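Local atomic coordinates of antitoxin HipB (PDB entry 4Z5H), a protein that neutralises the toxin HipA as its cognate antitoxin and, as a homodimer, binds and bends operator DNA to repress the hipBA promoter. Residues W24-L29 with I35-I40; K31-K36 with L59-L64; Q3-Y6 with Q10-N13. The protein carries 1 engineered substitution. All coordinates share one frame; numbering follows the deposited sequence.

Contact 1 (W24-L29 with I35-I40); sequences WTQAEL and IKQATI. Engineered in segment 24-29: Ala27 (natural residue Ser). With nucleotides of chain B; nucleotides of chain C.
In the helix-turn-helix motif, Gln26 of helix 26-33 and Gln37 of helix 37-45 meet through their amides. Gln37 NE2 donates to Gln26 OE1 at 3.0 Å with an N-H...O angle of 169°, and the approach runs almost straight down the C=O bond of Gln26. The two amide planes differ by 20°, so one nearly flat polar layer results. Gln37 has CG trans to its backbone N, and a bend at chi2 (-91°) turns the amide to the N6/N7 (Hoogsteen) edge of DA3 of chain B: NE2 also donates to N7 at 3.1 Å, while OE1 accepts from N6 at 3.0 Å. Gln26 NE2 grips DA3 OP2 of chain B at 2.9 Å and also bonds to Glu44, and Gln26 N donates to DT2 OP2 of chain B at 2.9 Å. Beneath this layer Ile40 CD1 packs 3.8 Å from Leu29 CB, and Ile40 CG2 lies 3.9 Å from Gln26 CG. Helix 26-33 starts with a capping box, Glu28 N donating to Thr25 OG1 and Thr25 N to Glu28 OE1. A glutamine at the start of one helix bracing a base-reading glutamine on the next is the pattern known from lambda-type repressor-operator complexes, consistent with the HTH cro/C1 family.

Contact 2 (K31-K36 with L59-L64); sequences KKIGIK and LQSLEL. With nucleotides of chain C.
Lys32 NZ donates to Ser61 O at 2.8 Å, lying in the carbonyl plane on a lone pair, with a C=O...N angle of 142°. The lysine leaves its helix with CG trans to the backbone N and bends at chi3 (76°), which carries the ammonium group round to the end of helix 52-61; on the way its CE passes 4.0 Å from Ser61 CB. Beside it Ile33 CG2 presses on Ser61 CB at 3.5 Å, its methyl covering the flank of the serine, whose OG turns back to bond Ile58 O within its own helix. In the next shell, Glu63 ends that helix as the positive-phi residue of a Schellman motif, with Leu64 N bonded to Leu59 O at 3.0 Å. Helix 26-33 closes in the same way at Gly34, after which the chain reaches Lys36. There NZ reads the DNA strand of chain C, donating to O6 of DG15 of chain C at 2.8 Å and to O6 of DG16 of chain C at 2.9 Å. Leu64 pairs with a strand of the second subunit. Since Ser61 O lies at the carbonyl end of a helix and Glu63 OE2 stands 4.8 Å from Lys32 NZ without contact, the surroundings probably favour a positively charged lysine, which ties helix 26-33 of the DNA-binding motif to helix 52-61.

Contact 3 (Q3-Y6 with Q10-N13); sequences QKIY and QLAN
The Tyr6 ring and the Gln10 amide stand steeply against each other, 76° apart, and Gln10 OE1 comes to the ring's edge, in its plane, with CD1 as its nearest ring atom at 3.7 Å. What draws the oxygen there is the backbone: Tyr6 N donates to Gln10 OE1 at 2.9 Å, with an N-H...O angle of 157°, from above the amide carbonyl plane rather than on a lone pair. A water donates to the same OE1 at 2.7 Å and to Lys4 O at 2.7 Å, so one amide oxygen takes two hydrogen bonds and links side chain to backbone on both sides of Ile5. The apolar half of the contact belongs to Ile5, whose chi1 of -64° leaves CG2 trans to the backbone N and resting on the helix, 3.5 Å from Leu11 N and 3.8 Å from Leu11 CB. Further out, Tyr6 OH bonds to Ala71 O and Lys4 NZ to Asp70 O, while Ser7 OG accepts from Gln10 N at the helix start. Ile5 also makes backbone hydrogen bonds to the second subunit, and Ile5 and Leu11 both pack on Phe56 of that subunit. This is an N-terminal arm held against helix 8-21 at the dimer interface of a helix-turn-helix repressor.

Contact 3 comes first along the chain, joining the N-terminal arm to helix 8-21, and closes before contacts 1 and 2 open. Those two are neighbours, with centres about 8 Å apart; they use helix 26-33 in common, share Ile35 and Lys36, and touch directly where Leu29 CD1 meets Leu62 CD2 at 3.5 Å. Contact 1 joins helix 26-33 to helix 37-45, whereas contact 2 joins it to helix 52-61. Contact 3 lies on the opposite side of the chain's centre, its centre about 20 Å from that of contact 1 and 18 Å from that of contact 2. DNA reading and part of the subunit pairing thus occupy opposite sides of one small helical domain, while contact 2 also reaches the second subunit.

Contact 1 (W24-L29 with I35-I40)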
loop_
_atom_site.group_PDB
_atom_site.type_symbol
_atom_site.label_atom_id
_atom_site.label_comp_id
_atom_site.label_asym_id
_atom_site.label_seq_id
_atom_site.Cartn_x
_atom_site.Cartn_y
_atom_site.Cartn_z
ATOM N N TRP A 24 11.905 17.641 -1.023
ATOM C CA TRP A 24 10.593 18.040 -1.490
ATOM C C TRP A 24 9.679 18.462 -0.344
ATOM O O TRP A 24 9.719 17.903 0.723
ATOM C CB TRP A 24 9.939 16.937 -2.329
ATOM C CG TRP A 24 10.681 16.579 -3.580
ATOM C CD1 TRP A 24 11.267 17.434 -4.449
ATOM C CD2 TRP A 24 10.914 15.272 -4.090
ATOM N NE1 TRP A 24 11.845 16.750 -5.465
ATOM C CE2 TRP A 24 11.650 15.415 -5.269
ATOM C CE3 TRP A 24 10.573 13.989 -3.665
ATOM C CZ2 TRP A 24 12.045 14.324 -6.033
ATOM C CZ3 TRP A 24 10.967 12.922 -4.411
ATOM C CH2 TRP A 24 11.693 13.088 -5.582
ATOM N N THR A 25 8.891 19.486 -0.584
ATOM C CA THR A 25 7.856 19.880 0.339
ATOM C C THR A 25 6.581 19.070 0.131
ATOM O O THR A 25 6.334 18.569 -0.944
ATOM C CB THR A 25 7.517 21.376 0.233
ATOM O OG1 THR A 25 6.935 21.633 -1.029
ATOM C CG2 THR A 25 8.754 22.228 0.423
ATOM N N GLN A 26 5.773 19.002 1.171
ATOM C CA GLN A 26 4.490 18.379 1.095
ATOM C C GLN A 26 3.671 19.152 0.066
ATOM O O GLN A 26 3.036 18.564 -0.770
ATOM C CB GLN A 26 3.794 18.384 2.451
ATOM C CG GLN A 26 4.453 17.561 3.554
ATOM C CD GLN A 26 3.609 17.496 4.809
ATOM O OE1 GLN A 26 2.620 18.161 4.913
ATOM N NE2 GLN A 26 3.999 16.675 5.740
ATOM N N ALA A 27 3.744 20.476 0.105
ATOM C CA ALA A 27 2.955 21.301 -0.784
ATOM C C ALA A 27 3.262 21.066 -2.259
ATOM O O ALA A 27 2.362 20.944 -3.051
ATOM C CB ALA A 27 3.124 22.766 -0.439
ATOM N N GLU A 28 4.532 20.977 -2.603
ATOM C CA GLU A 28 4.908 20.675 -3.969
ATOM C C GLU A 28 4.486 19.291 -4.473
ATOM O O GLU A 28 4.064 19.174 -5.597
ATOM C CB GLU A 28 6.376 20.980 -4.275
ATOM C CG GLU A 28 7.391 20.053 -3.674
ATOM C CD GLU A 28 8.813 20.459 -3.998
ATOM O OE1 GLU A 28 9.595 20.655 -3.076
ATOM O OE2 GLU A 28 9.149 20.576 -5.174
ATOM N N LEU A 29 4.598 18.262 -3.654
ATOM C CA LEU A 29 4.098 16.962 -4.052
ATOM C C LEU A 29 2.577 16.986 -4.252
ATOM O O LEU A 29 2.067 16.515 -5.251
ATOM C CB LEU A 29 4.488 15.894 -3.035
ATOM C CG LEU A 29 5.970 15.742 -2.711
ATOM C CD1 LEU A 29 6.217 14.575 -1.779
ATOM C CD2 LEU A 29 6.780 15.584 -3.967
ATOM N N ILE A 35 -3.781 16.742 -4.907
ATOM C CA ILE A 35 -4.415 16.454 -3.637
ATOM C C ILE A 35 -3.998 17.520 -2.637
ATOM O O ILE A 35 -3.135 18.309 -2.920
ATOM C CB ILE A 35 -4.102 15.050 -3.092
ATOM C CG1 ILE A 35 -2.648 14.950 -2.637
ATOM C CG2 ILE A 35 -4.471 13.981 -4.093
ATOM C CD1 ILE A 35 -2.310 13.649 -1.967
ATOM N N LYS A 36 -4.650 17.546 -1.493
ATOM C CA LYS A 36 -4.309 18.495 -0.453
ATOM C C LYS A 36 -2.988 18.190 0.258
ATOM O O LYS A 36 -2.665 17.053 0.502
ATOM C CB LYS A 36 -5.436 18.593 0.555
ATOM C CG LYS A 36 -6.754 19.015 -0.056
ATOM C CD LYS A 36 -7.790 19.250 1.013
ATOM C CE LYS A 36 -7.501 20.522 1.776
ATOM N NZ LYS A 36 -8.147 20.476 3.096
ATOM N N GLN A 37 -2.287 19.250 0.630
ATOM C CA GLN A 37 -1.090 19.175 1.440
ATOM C C GLN A 37 -1.455 18.545 2.772
ATOM O O GLN A 37 -0.722 17.756 3.307
ATOM C CB GLN A 37 -0.499 20.566 1.650
ATOM C CG GLN A 37 0.593 20.647 2.696
ATOM C CD GLN A 37 0.075 20.965 4.081
ATOM O OE1 GLN A 37 -0.729 21.831 4.247
ATOM N NE2 GLN A 37 0.537 20.247 5.064
ATOM N N ALA A 38 -2.638 18.875 3.254
ATOM C CA ALA A 38 -3.128 18.372 4.513
ATOM C C ALA A 38 -3.219 16.853 4.462
ATOM O O ALA A 38 -2.928 16.194 5.412
ATOM C CB ALA A 38 -4.472 18.976 4.848
ATOM N N THR A 39 -3.611 16.333 3.316
ATOM C CA THR A 39 -3.716 14.904 3.102
ATOM C C THR A 39 -2.352 14.216 3.219
ATOM O O THR A 39 -2.225 13.185 3.838
ATOM C CB THR A 39 -4.335 14.592 1.729
ATOM O OG1 THR A 39 -5.618 15.194 1.633
ATOM C CG2 THR A 39 -4.439 13.089 1.504
ATOM N N ILE A 40 -1.338 14.816 2.631
ATOM C CA ILE A 40 0.004 14.289 2.760
ATOM C C ILE A 40 0.457 14.327 4.229
ATOM O O ILE A 40 1.049 13.396 4.724
ATOM C CB ILE A 40 1.007 14.991 1.821
ATOM C CG1 ILE A 40 0.650 14.726 0.356
ATOM C CG2 ILE A 40 2.425 14.556 2.126
ATOM C CD1 ILE A 40 1.530 15.438 -0.627
ATOM P P DT B 2 7.507 20.572 4.716
ATOM O OP1 DT B 2 8.522 19.590 5.001
ATOM O OP2 DT B 2 6.781 20.506 3.469
ATOM O "O5'" DT B 2 6.422 20.564 5.864
ATOM C "C5'" DT B 2 6.790 20.695 7.235
ATOM C "C4'" DT B 2 5.560 20.772 8.108
ATOM O "O4'" DT B 2 4.922 22.060 7.965
ATOM C "C3'" DT B 2 4.476 19.726 7.830
ATOM O "O3'" DT B 2 3.962 19.300 9.085
ATOM C "C2'" DT B 2 3.390 20.527 7.144
ATOM C "C1'" DT B 2 3.534 21.859 7.859
ATOM N N1 DT B 2 2.946 23.035 7.201
ATOM C C2 DT B 2 2.469 24.056 7.992
ATOM O O2 DT B 2 2.517 24.036 9.206
ATOM N N3 DT B 2 1.920 25.102 7.302
ATOM C C4 DT B 2 1.811 25.234 5.935
ATOM O O4 DT B 2 1.299 26.235 5.462
ATOM C C5 DT B 2 2.311 24.119 5.167
ATOM C C7 DT B 2 2.240 24.175 3.674
ATOM C C6 DT B 2 2.856 23.093 5.830
ATOM P P DA C 14 -8.060 14.878 -1.586
ATOM O OP1 DA C 14 -7.488 14.321 -2.820
ATOM O OP2 DA C 14 -7.161 15.395 -0.542
ATOM O "O5'" DA C 14 -9.080 16.046 -1.937
ATOM C "C5'" DA C 14 -10.180 15.826 -2.836
ATOM C "C4'" DA C 14 -11.331 16.749 -2.511
ATOM O "O4'" DA C 14 -11.877 16.399 -1.226
ATOM C "C3'" DA C 14 -10.974 18.226 -2.398
ATOM O "O3'" DA C 14 -11.125 18.915 -3.637
ATOM C "C2'" DA C 14 -12.032 18.755 -1.455
ATOM C "C1'" DA C 14 -12.392 17.557 -0.588
ATOM N N9 DA C 14 -11.861 17.603 0.772
ATOM C C8 DA C 14 -10.642 17.177 1.235
ATOM N N7 DA C 14 -10.476 17.351 2.523
ATOM C C5 DA C 14 -11.664 17.935 2.935
ATOM C C6 DA C 14 -12.119 18.370 4.190
ATOM N N6 DA C 14 -11.404 18.274 5.310
ATOM N N1 DA C 14 -13.354 18.906 4.258
ATOM C C2 DA C 14 -14.073 19.001 3.136
ATOM N N3 DA C 14 -13.754 18.635 1.899
ATOM C C4 DA C 14 -12.524 18.099 1.867
ATOM P P DA B 3 3.762 17.790 9.436
ATOM O OP1 DA B 3 5.050 17.222 9.722
ATOM O OP2 DA B 3 2.930 17.185 8.413
ATOM O "O5'" DA B 3 2.927 17.884 10.772
ATOM C "C5'" DA B 3 3.418 18.643 11.886
ATOM C "C4'" DA B 3 2.317 19.446 12.540
ATOM O "O4'" DA B 3 1.898 20.535 11.691
ATOM C "C3'" DA B 3 1.050 18.675 12.910
ATOM O "O3'" DA B 3 0.682 19.083 14.222
ATOM C "C2'" DA B 3 0.052 19.117 11.860
ATOM C "C1'" DA B 3 0.500 20.532 11.557
ATOM N N9 DA B 3 0.185 21.010 10.216
ATOM C C8 DA B 3 0.342 20.345 9.031
ATOM N N7 DA B 3 -0.021 21.041 7.983
ATOM C C5 DA B 3 -0.424 22.256 8.514
ATOM C C6 DA B 3 -0.920 23.432 7.923
ATOM N N6 DA B 3 -1.103 23.584 6.613
ATOM N N1 DA B 3 -1.243 24.453 8.740
ATOM C C2 DA B 3 -1.061 24.304 10.053
ATOM N N3 DA B 3 -0.619 23.249 10.727
ATOM C C4 DA B 3 -0.306 22.249 9.888
#

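Contact 2 (K31-K36 with L59-L64)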
loop_
_atom_site.group_PDB
_atom_site.type_symbol
_atom_site.label_atom_id
_atom_site.label_comp_id
_atom_site.label_asym_id
_atom_site.label_seq_id
_atom_site.Cartn_x
_atom_site.Cartn_y
_atom_site.Cartn_z
ATOM N N LYS A 31 0.610 19.403 -4.995
ATOM C CA LYS A 31 0.281 20.109 -6.215
ATOM C C LYS A 31 0.476 19.265 -7.458
ATOM O O LYS A 31 -0.346 19.261 -8.342
ATOM C CB LYS A 31 1.125 21.351 -6.338
ATOM C CG LYS A 31 0.701 22.268 -7.453
ATOM C CD LYS A 31 1.146 23.681 -7.170
ATOM C CE LYS A 31 1.509 24.413 -8.445
ATOM N NZ LYS A 31 2.020 25.764 -8.098
ATOM N N LYS A 32 1.575 18.543 -7.486
ATOM C CA LYS A 32 1.941 17.739 -8.609
ATOM C C LYS A 32 0.859 16.690 -8.854
ATOM O O LYS A 32 0.510 16.422 -9.983
ATOM C CB LYS A 32 3.303 17.092 -8.340
ATOM C CG LYS A 32 3.879 16.291 -9.487
ATOM C CD LYS A 32 5.396 16.176 -9.423
ATOM C CE LYS A 32 5.859 15.173 -8.373
ATOM N NZ LYS A 32 7.335 15.034 -8.214
ATOM N N ILE A 33 0.316 16.120 -7.794
ATOM C CA ILE A 33 -0.652 15.044 -7.915
ATOM C C ILE A 33 -2.107 15.437 -7.690
ATOM O O ILE A 33 -2.963 14.597 -7.674
ATOM C CB ILE A 33 -0.291 13.848 -7.013
ATOM C CG1 ILE A 33 -0.266 14.261 -5.548
ATOM C CG2 ILE A 33 1.027 13.236 -7.442
ATOM C CD1 ILE A 33 0.104 13.139 -4.619
ATOM N N GLY A 34 -2.369 16.719 -7.538
ATOM C CA GLY A 34 -3.707 17.196 -7.282
ATOM C C GLY A 34 -4.452 16.751 -6.044
ATOM O O GLY A 34 -5.614 16.455 -6.105
ATOM N N ILE A 35 -3.781 16.742 -4.907
ATOM C CA ILE A 35 -4.415 16.454 -3.637
ATOM C C ILE A 35 -3.998 17.520 -2.637
ATOM O O ILE A 35 -3.135 18.309 -2.920
ATOM C CB ILE A 35 -4.102 15.050 -3.092
ATOM C CG1 ILE A 35 -2.648 14.950 -2.637
ATOM C CG2 ILE A 35 -4.471 13.981 -4.093
ATOM C CD1 ILE A 35 -2.310 13.649 -1.967
ATOM N N LYS A 36 -4.650 17.546 -1.493
ATOM C CA LYS A 36 -4.309 18.495 -0.453
ATOM C C LYS A 36 -2.988 18.190 0.258
ATOM O O LYS A 36 -2.665 17.053 0.502
ATOM C CB LYS A 36 -5.436 18.593 0.555
ATOM C CG LYS A 36 -6.754 19.015 -0.056
ATOM C CD LYS A 36 -7.790 19.250 1.013
ATOM C CE LYS A 36 -7.501 20.522 1.776
ATOM N NZ LYS A 36 -8.147 20.476 3.096
ATOM N N LEU A 59 3.060 7.960 -3.953
ATOM C CA LEU A 59 4.141 7.157 -4.460
ATOM C C LEU A 59 4.586 7.699 -5.807
ATOM O O LEU A 59 5.754 7.865 -6.022
ATOM C CB LEU A 59 3.661 5.737 -4.696
ATOM C CG LEU A 59 4.044 4.518 -3.899
ATOM C CD1 LEU A 59 3.723 3.258 -4.672
ATOM C CD2 LEU A 59 5.439 4.502 -3.313
ATOM N N GLN A 60 3.635 8.027 -6.670
ATOM C CA GLN A 60 3.930 8.604 -7.966
ATOM C C GLN A 60 4.668 9.944 -7.837
ATOM O O GLN A 60 5.647 10.160 -8.510
ATOM C CB GLN A 60 2.658 8.813 -8.781
ATOM C CG GLN A 60 2.939 9.260 -10.201
ATOM C CD GLN A 60 1.822 10.059 -10.846
ATOM O OE1 GLN A 60 0.850 10.425 -10.212
ATOM N NE2 GLN A 60 1.957 10.302 -12.127
ATOM N N SER A 61 4.224 10.772 -6.910
ATOM C CA SER A 61 4.830 12.072 -6.677
ATOM C C SER A 61 6.294 11.932 -6.269
ATOM O O SER A 61 7.082 12.769 -6.598
ATOM C CB SER A 61 4.053 12.906 -5.654
ATOM O OG SER A 61 4.347 12.549 -4.350
ATOM N N LEU A 62 6.621 10.847 -5.580
ATOM C CA LEU A 62 7.948 10.590 -5.080
ATOM C C LEU A 62 8.825 9.850 -6.097
ATOM O O LEU A 62 9.909 9.443 -5.788
ATOM C CB LEU A 62 7.893 9.841 -3.749
ATOM C CG LEU A 62 7.320 10.519 -2.500
ATOM C CD1 LEU A 62 7.147 9.536 -1.356
ATOM C CD2 LEU A 62 8.163 11.698 -2.061
ATOM N N GLU A 63 8.311 9.662 -7.299
ATOM C CA GLU A 63 8.975 8.897 -8.346
ATOM C C GLU A 63 9.247 7.436 -7.945
ATOM O O GLU A 63 10.227 6.849 -8.321
ATOM C CB GLU A 63 10.250 9.613 -8.809
ATOM C CG GLU A 63 9.987 11.027 -9.258
ATOM C CD GLU A 63 11.228 11.826 -9.620
ATOM O OE1 GLU A 63 12.335 11.485 -9.196
ATOM O OE2 GLU A 63 11.077 12.827 -10.321
ATOM N N LEU A 64 8.326 6.881 -7.187
ATOM C CA LEU A 64 8.402 5.537 -6.679
ATOM C C LEU A 64 7.268 4.662 -7.184
ATOM O O LEU A 64 6.226 5.135 -7.556
ATOM C CB LEU A 64 8.341 5.525 -5.159
ATOM C CG LEU A 64 9.417 6.231 -4.342
ATOM C CD1 LEU A 64 9.024 6.259 -2.886
ATOM C CD2 LEU A 64 10.749 5.564 -4.537
ATOM P P DA C 14 -8.060 14.878 -1.586
ATOM O OP1 DA C 14 -7.488 14.321 -2.820
ATOM O OP2 DA C 14 -7.161 15.395 -0.542
ATOM O "O5'" DA C 14 -9.080 16.046 -1.937
ATOM C "C5'" DA C 14 -10.180 15.826 -2.836
ATOM C "C4'" DA C 14 -11.331 16.749 -2.511
ATOM O "O4'" DA C 14 -11.877 16.399 -1.226
ATOM C "C3'" DA C 14 -10.974 18.226 -2.398
ATOM O "O3'" DA C 14 -11.125 18.915 -3.637
ATOM C "C2'" DA C 14 -12.032 18.755 -1.455
ATOM C "C1'" DA C 14 -12.392 17.557 -0.588
ATOM N N9 DA C 14 -11.861 17.603 0.772
ATOM C C8 DA C 14 -10.642 17.177 1.235
ATOM N N7 DA C 14 -10.476 17.351 2.523
ATOM C C5 DA C 14 -11.664 17.935 2.935
ATOM C C6 DA C 14 -12.119 18.370 4.190
ATOM N N6 DA C 14 -11.404 18.274 5.310
ATOM N N1 DA C 14 -13.354 18.906 4.258
ATOM C C2 DA C 14 -14.073 19.001 3.136
ATOM N N3 DA C 14 -13.754 18.635 1.899
ATOM C C4 DA C 14 -12.524 18.099 1.867
ATOM P P DG C 15 -10.361 20.290 -3.884
ATOM O OP1 DG C 15 -10.233 20.475 -5.330
ATOM O OP2 DG C 15 -9.146 20.309 -3.040
ATOM O "O5'" DG C 15 -11.325 21.381 -3.250
ATOM C "C5'" DG C 15 -12.737 21.392 -3.505
ATOM C "C4'" DG C 15 -13.427 22.358 -2.573
ATOM O "O4'" DG C 15 -13.704 21.700 -1.324
ATOM C "C3'" DG C 15 -12.618 23.589 -2.191
ATOM O "O3'" DG C 15 -12.829 24.696 -3.064
ATOM C "C2'" DG C 15 -13.205 23.965 -0.851
ATOM C "C1'" DG C 15 -13.605 22.628 -0.255
ATOM N N9 DG C 15 -12.649 22.104 0.709
ATOM C C8 DG C 15 -11.553 21.318 0.453
ATOM N N7 DG C 15 -10.889 21.000 1.528
ATOM C C5 DG C 15 -11.575 21.632 2.554
ATOM C C6 DG C 15 -11.317 21.663 3.944
ATOM O O6 DG C 15 -10.407 21.122 4.569
ATOM N N1 DG C 15 -12.261 22.426 4.620
ATOM C C2 DG C 15 -13.317 23.073 4.034
ATOM N N2 DG C 15 -14.119 23.756 4.858
ATOM N N3 DG C 15 -13.563 23.059 2.739
ATOM C C4 DG C 15 -12.657 22.325 2.063
ATOM P P DG C 16 -11.766 25.866 -3.099
ATOM O OP1 DG C 16 -12.310 26.942 -3.929
ATOM O OP2 DG C 16 -10.465 25.274 -3.448
ATOM O "O5'" DG C 16 -11.641 26.310 -1.574
ATOM C "C5'" DG C 16 -12.569 27.225 -0.996
ATOM C "C4'" DG C 16 -12.354 27.394 0.492
ATOM O "O4'" DG C 16 -12.255 26.133 1.176
ATOM C "C3'" DG C 16 -11.109 28.140 0.947
ATOM O "O3'" DG C 16 -11.249 29.554 0.934
ATOM C "C2'" DG C 16 -11.075 27.784 2.415
ATOM C "C1'" DG C 16 -11.692 26.390 2.460
ATOM N N9 DG C 16 -10.694 25.367 2.744
ATOM C C8 DG C 16 -10.001 24.592 1.849
ATOM N N7 DG C 16 -9.141 23.796 2.421
ATOM C C5 DG C 16 -9.260 24.077 3.774
ATOM C C6 DG C 16 -8.583 23.526 4.890
ATOM O O6 DG C 16 -7.720 22.650 4.910
ATOM N N1 DG C 16 -9.005 24.109 6.079
ATOM C C2 DG C 16 -9.955 25.092 6.182
ATOM N N2 DG C 16 -10.228 25.525 7.417
ATOM N N3 DG C 16 -10.601 25.603 5.154
ATOM C C4 DG C 16 -10.201 25.059 3.987
#

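Contact 3 (Q3-Y6 with Q10-N13)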
loop_
_atom_site.group_PDB
_atom_site.type_symbol
_atom_site.label_atom_id
_atom_site.label_comp_id
_atom_site.label_asym_id
_atom_site.label_seq_id
_atom_site.Cartn_x
_atom_site.Cartn_y
_atom_site.Cartn_z
ATOM N N GLN A 3 13.938 -1.515 2.155
ATOM C CA GLN A 3 13.670 -2.668 2.989
ATOM C C GLN A 3 12.230 -3.162 2.885
ATOM O O GLN A 3 11.371 -2.457 2.427
ATOM C CB GLN A 3 14.015 -2.338 4.435
ATOM C CG GLN A 3 15.247 -1.461 4.548
ATOM C CD GLN A 3 16.161 -1.840 5.676
ATOM O OE1 GLN A 3 15.818 -1.662 6.825
ATOM N NE2 GLN A 3 17.340 -2.336 5.345
ATOM N N LYS A 4 11.986 -4.363 3.372
ATOM C CA LYS A 4 10.640 -4.853 3.542
ATOM C C LYS A 4 9.869 -4.005 4.561
ATOM O O LYS A 4 10.402 -3.608 5.582
ATOM C CB LYS A 4 10.646 -6.315 3.942
ATOM C CG LYS A 4 11.136 -7.230 2.842
ATOM C CD LYS A 4 11.298 -8.643 3.315
ATOM C CE LYS A 4 11.719 -9.555 2.196
ATOM N NZ LYS A 4 11.695 -10.954 2.649
ATOM N N ILE A 5 8.623 -3.744 4.226
ATOM C CA ILE A 5 7.698 -2.941 4.999
ATOM C C ILE A 5 6.468 -3.764 5.396
ATOM O O ILE A 5 5.927 -4.489 4.584
ATOM C CB ILE A 5 7.318 -1.669 4.212
ATOM C CG1 ILE A 5 8.580 -0.825 4.026
ATOM C CG2 ILE A 5 6.167 -0.911 4.864
ATOM C CD1 ILE A 5 8.497 0.230 2.979
ATOM N N TYR A 6 6.090 -3.672 6.662
ATOM C CA TYR A 6 5.042 -4.476 7.248
ATOM C C TYR A 6 3.843 -3.731 7.840
ATOM O O TYR A 6 2.936 -4.340 8.315
ATOM C CB TYR A 6 5.636 -5.407 8.300
ATOM C CG TYR A 6 6.718 -6.314 7.781
ATOM C CD1 TYR A 6 8.020 -5.877 7.670
ATOM C CD2 TYR A 6 6.434 -7.604 7.395
ATOM C CE1 TYR A 6 9.004 -6.704 7.207
ATOM C CE2 TYR A 6 7.408 -8.431 6.920
ATOM C CZ TYR A 6 8.695 -7.975 6.830
ATOM O OH TYR A 6 9.660 -8.777 6.351
ATOM N N GLN A 10 5.368 2.094 9.184
ATOM C CA GLN A 10 6.634 1.822 8.545
ATOM C C GLN A 10 6.633 2.373 7.120
ATOM O O GLN A 10 7.594 2.945 6.689
ATOM C CB GLN A 10 6.920 0.324 8.521
ATOM C CG GLN A 10 7.316 -0.286 9.849
ATOM C CD GLN A 10 7.437 -1.794 9.805
ATOM O OE1 GLN A 10 7.580 -2.385 8.770
ATOM N NE2 GLN A 10 7.386 -2.403 10.954
ATOM N N LEU A 11 5.521 2.202 6.430
ATOM C CA LEU A 11 5.384 2.692 5.080
ATOM C C LEU A 11 5.487 4.216 5.013
ATOM O O LEU A 11 6.198 4.740 4.193
ATOM C CB LEU A 11 4.056 2.240 4.491
ATOM C CG LEU A 11 3.717 2.696 3.079
ATOM C CD1 LEU A 11 4.814 2.437 2.071
ATOM C CD2 LEU A 11 2.379 2.136 2.627
ATOM N N ALA A 12 4.761 4.887 5.893
ATOM C CA ALA A 12 4.753 6.336 5.958
ATOM C C ALA A 12 6.131 6.897 6.324
ATOM O O ALA A 12 6.579 7.841 5.733
ATOM C CB ALA A 12 3.703 6.823 6.938
ATOM N N ASN A 13 6.797 6.273 7.284
ATOM C CA ASN A 13 8.109 6.699 7.700
ATOM C C ASN A 13 9.096 6.589 6.544
ATOM O O ASN A 13 9.853 7.494 6.321
ATOM C CB ASN A 13 8.615 5.870 8.882
ATOM C CG ASN A 13 7.874 6.159 10.177
ATOM O OD1 ASN A 13 7.067 7.036 10.237
ATOM N ND2 ASN A 13 8.152 5.408 11.191
HETATM O O HOH W 1 9.992 -1.823 7.602
#